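Local coordinates for uncharacterized protein Rv2277c (Mycobacterium tuberculosis, PDB 5VUG) that is of unknown function but carries a glycerophosphodiester phosphodiesterase domain with a TIM-barrel fold and therefore probably hydrolyses phosphoric diesters, at residues T27-A30 with I31-V35; V251-V254 with D255-R258. All blocks are in the same frame, centred on the assembly; numbering follows the deposited sequence.

Contact 1: T27-A30 with I31-V35; sequences TVLA and ITNAV
Ile-31 meets Thr-27 at the first turn of a helix, and the main-chain hydrogen bonds set the frame. Ile-31 N gives its hydrogen to Thr-27 O at 3.0 Å, in the carbonyl plane, and the same i to i+4 step is repeated by Thr-32 on Val-28, Asn-33 on Leu-29 and Ala-34 on Ala-30. The Thr-32 N to Val-28 O bond, 2.8 Å, is close to straight, with an N-H...O angle of 171°.

A side chain supplies the cap. Thr-27 OG1 sits between its own backbone N and carbonyl carbon (chi1 63°), which turns the oxygen to accept from Ala-30 N at 3.2 Å; it also bonds Pro-24 O in the preceding loop. Thr-27 is thus the N-cap of helix 28-36, the helix of a beta-alpha-beta unit that leads from strand 12-16 to strand 41-48 of the barrel.

Van der Waals contacts divide by face. Ile-31 lays CG1 beside Thr-27 O (3.3 Å), with CD1 along the same carbonyl; beyond this turn it packs on Met-42 and Leu-44 of strand 41-48, and also touches Ala-18 and Thr-116. Ala-34 reaches Met-42 too. This is the buried side, where the helix lies against the sheet.

Toward solvent, Val-28 CG1 comes obliquely to Thr-32 OG1 at 3.9 Å, and that hydroxyl also lies 3.1 Å from Val-28 O. The side chains of Leu-29 and Asn-33 run alongside each other in the same direction; Leu-29 also touches Tyr-99, and Asn-33 touches Phe-23.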
# COMPACT_ATOMS: atom_id res chain seq x y z
N THR A 27 -1.82 18.44 30.06
CA THR A 27 -1.85 19.31 31.24
C THR A 27 -0.95 18.74 32.33
O THR A 27 -0.64 17.55 32.34
CB THR A 27 -3.27 19.49 31.80
OG1 THR A 27 -3.78 18.23 32.25
CG2 THR A 27 -4.20 20.09 30.74
N VAL A 28 -0.55 19.61 33.27
CA VAL A 28 0.25 19.14 34.41
C VAL A 28 -0.54 18.15 35.26
O VAL A 28 0.01 17.15 35.74
CB VAL A 28 0.81 20.32 35.22
CG1 VAL A 28 1.43 19.84 36.55
CG2 VAL A 28 1.84 21.09 34.37
N LEU A 29 -1.85 18.38 35.44
CA LEU A 29 -2.67 17.40 36.16
C LEU A 29 -2.54 16.02 35.53
O LEU A 29 -2.32 15.02 36.23
CB LEU A 29 -4.14 17.85 36.23
CG LEU A 29 -5.07 16.86 36.96
CD1 LEU A 29 -4.67 16.76 38.42
CD2 LEU A 29 -6.54 17.25 36.85
N ALA A 30 -2.65 15.94 34.20
CA ALA A 30 -2.53 14.65 33.53
C ALA A 30 -1.13 14.06 33.69
O ALA A 30 -0.99 12.86 33.96
CB ALA A 30 -2.88 14.78 32.05
N ILE A 31 -0.09 14.89 33.52
CA ILE A 31 1.29 14.42 33.66
C ILE A 31 1.51 13.83 35.05
O ILE A 31 2.06 12.73 35.20
CB ILE A 31 2.29 15.55 33.38
CG1 ILE A 31 2.25 15.96 31.91
CG2 ILE A 31 3.72 15.12 33.79
CD1 ILE A 31 2.92 17.30 31.62
N THR A 32 1.09 14.56 36.09
CA THR A 32 1.32 14.10 37.46
C THR A 32 0.60 12.78 37.70
O THR A 32 1.15 11.86 38.33
CB THR A 32 0.83 15.16 38.45
OG1 THR A 32 1.59 16.36 38.28
CG2 THR A 32 0.98 14.68 39.89
N ASN A 33 -0.64 12.67 37.22
CA ASN A 33 -1.38 11.44 37.41
C ASN A 33 -0.78 10.29 36.62
O ASN A 33 -0.78 9.15 37.09
CB ASN A 33 -2.85 11.65 37.06
CG ASN A 33 -3.63 12.26 38.21
OD1 ASN A 33 -3.92 13.45 38.24
ND2 ASN A 33 -3.98 11.43 39.18
N ALA A 34 -0.23 10.58 35.43
CA ALA A 34 0.40 9.53 34.63
C ALA A 34 1.65 8.98 35.32
O ALA A 34 1.84 7.76 35.37
CB ALA A 34 0.74 10.06 33.23
N VAL A 35 2.49 9.86 35.87
CA VAL A 35 3.62 9.41 36.68
C VAL A 35 3.14 8.50 37.81
O VAL A 35 3.69 7.42 38.04
CB VAL A 35 4.43 10.60 37.22
CG1 VAL A 35 5.57 10.12 38.11
CG2 VAL A 35 4.99 11.45 36.08

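Contact 2: V251-V254 with D255-R258; sequences VKTV and DDYR
Asp-256 reaches back from the first turn of a helix to the chain just before it, and the dense part of the contact gathers round its carboxylate. OD2 accepts from two successive amides. Lys-252 N comes in at 3.0 Å to the anti lone pair of Asp-256 OD2, on the side away from OD1, whereas Thr-253 N meets the same OD2 at 3.1 Å from above the carboxylate plane, 47° out of it. With CG set beside its own backbone N (chi1 -67°), the acid group folds back over the end of the helix. In return Thr-253 OG1 accepts from Asp-256 N at 2.9 Å.

The Thr-253 N to Asp-256 OD2 and Asp-256 N to Thr-253 OG1 bonds together make a capping box, with Thr-253 as N-cap of helix 254-263; the Lys-252 N bond is additional. They fix the turn by which the chain leaves strand 245-249 of the TIM barrel. OD1 has a further partner in His-207, which helps hold the carboxylate's rotation. On the buried side the Val-251 and Asp-256 side chains pass in opposite directions, Val-251 CG1 3.7 Å from Asp-256 CB, and the Tyr-257 N to Thr-253 O bond starts the regular helix. The Tyr-257 ring leads away to stack on Trp-279.

The solvent side is looser. A water bridges Lys-252 NZ to Asp-256 OD2; the ammonium, also bonded to Ala-250 O, stays 4.6 Å from OD2. Farther round the turn, the exposed Arg-258 extends from CG to NE and crosses Val-254, whose CG1 stands over the centre of the guanidinium, 4.1 Å above its plane.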
# COMPACT_ATOMS: atom_id res chain seq x y z
N VAL A 251 -2.04 2.01 20.90
CA VAL A 251 -2.20 0.73 21.59
C VAL A 251 -3.36 0.91 22.57
O VAL A 251 -3.23 1.63 23.57
CB VAL A 251 -0.91 0.31 22.29
CG1 VAL A 251 -1.11 -0.98 23.11
CG2 VAL A 251 0.23 0.14 21.25
N LYS A 252 -4.50 0.30 22.26
CA LYS A 252 -5.76 0.53 22.97
C LYS A 252 -6.28 -0.68 23.72
O LYS A 252 -6.73 -0.54 24.86
CB LYS A 252 -6.85 0.99 21.99
CG LYS A 252 -6.47 2.18 21.12
CD LYS A 252 -7.59 2.54 20.15
CE LYS A 252 -7.02 3.11 18.87
NZ LYS A 252 -6.12 2.11 18.22
N THR A 253 -6.25 -1.86 23.11
CA THR A 253 -6.87 -3.04 23.68
C THR A 253 -5.82 -3.95 24.30
O THR A 253 -4.63 -3.85 23.99
CB THR A 253 -7.61 -3.83 22.60
OG1 THR A 253 -6.66 -4.36 21.66
CG2 THR A 253 -8.58 -2.94 21.85
N VAL A 254 -6.27 -4.85 25.17
CA VAL A 254 -5.37 -5.86 25.70
C VAL A 254 -4.79 -6.70 24.56
O VAL A 254 -3.64 -7.15 24.64
CB VAL A 254 -6.04 -6.72 26.80
CG1 VAL A 254 -7.09 -7.64 26.20
CG2 VAL A 254 -4.99 -7.52 27.54
N ASP A 255 -5.54 -6.88 23.48
CA ASP A 255 -5.01 -7.62 22.34
C ASP A 255 -3.86 -6.86 21.69
O ASP A 255 -2.86 -7.47 21.29
CB ASP A 255 -6.15 -7.88 21.35
CG ASP A 255 -7.33 -8.53 22.02
OD1 ASP A 255 -7.24 -9.74 22.32
OD2 ASP A 255 -8.33 -7.82 22.29
N ASP A 256 -3.98 -5.54 21.59
CA ASP A 256 -2.87 -4.72 21.12
C ASP A 256 -1.65 -4.91 22.02
O ASP A 256 -0.52 -5.07 21.54
CB ASP A 256 -3.27 -3.25 21.11
CG ASP A 256 -4.34 -2.92 20.09
OD1 ASP A 256 -4.50 -3.67 19.10
OD2 ASP A 256 -5.01 -1.88 20.28
N TYR A 257 -1.86 -4.84 23.34
CA TYR A 257 -0.74 -5.02 24.26
C TYR A 257 -0.10 -6.39 24.10
O TYR A 257 1.13 -6.51 24.07
CB TYR A 257 -1.17 -4.78 25.71
CG TYR A 257 -0.02 -4.97 26.67
CD1 TYR A 257 0.98 -4.01 26.79
CD2 TYR A 257 0.08 -6.13 27.44
CE1 TYR A 257 2.05 -4.19 27.65
CE2 TYR A 257 1.13 -6.32 28.30
CZ TYR A 257 2.11 -5.35 28.41
OH TYR A 257 3.15 -5.56 29.28
N ARG A 258 -0.91 -7.44 23.99
CA ARG A 258 -0.36 -8.79 23.84
C ARG A 258 0.48 -8.91 22.58
O ARG A 258 1.55 -9.55 22.60
CB ARG A 258 -1.49 -9.81 23.83
CG ARG A 258 -2.13 -9.96 25.18
CD ARG A 258 -3.34 -10.86 25.14
NE ARG A 258 -3.98 -10.85 26.45
CZ ARG A 258 -5.22 -11.28 26.68
NH1 ARG A 258 -5.96 -11.77 25.69
NH2 ARG A 258 -5.71 -11.22 27.92
O HOH W 1 -6.88 -0.97 18.63
O HOH W 2 -7.50 -5.07 19.22

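How the contacts relate
Contacts 1 and 2 illustrate one principle at two places on a TIM barrel: a threonine N-cap opens a helix that follows a barrel strand. Contact 1 comes first along the chain, on helix 28-36 between strands 12-16 and 41-48; contact 2 lies near the C-terminus, where strand 245-249 gives way to helix 254-263. Their centres are 22 Å apart and their nearest atoms about 13 Å, so they do not touch. The sheet links them indirectly, since strand 267-270 pairs in parallel with both 12-16 and 245-249, joining early and late parts of the chain. Both helices lie on the outside of the barrel, as is usual for the helices of a TIM barrel.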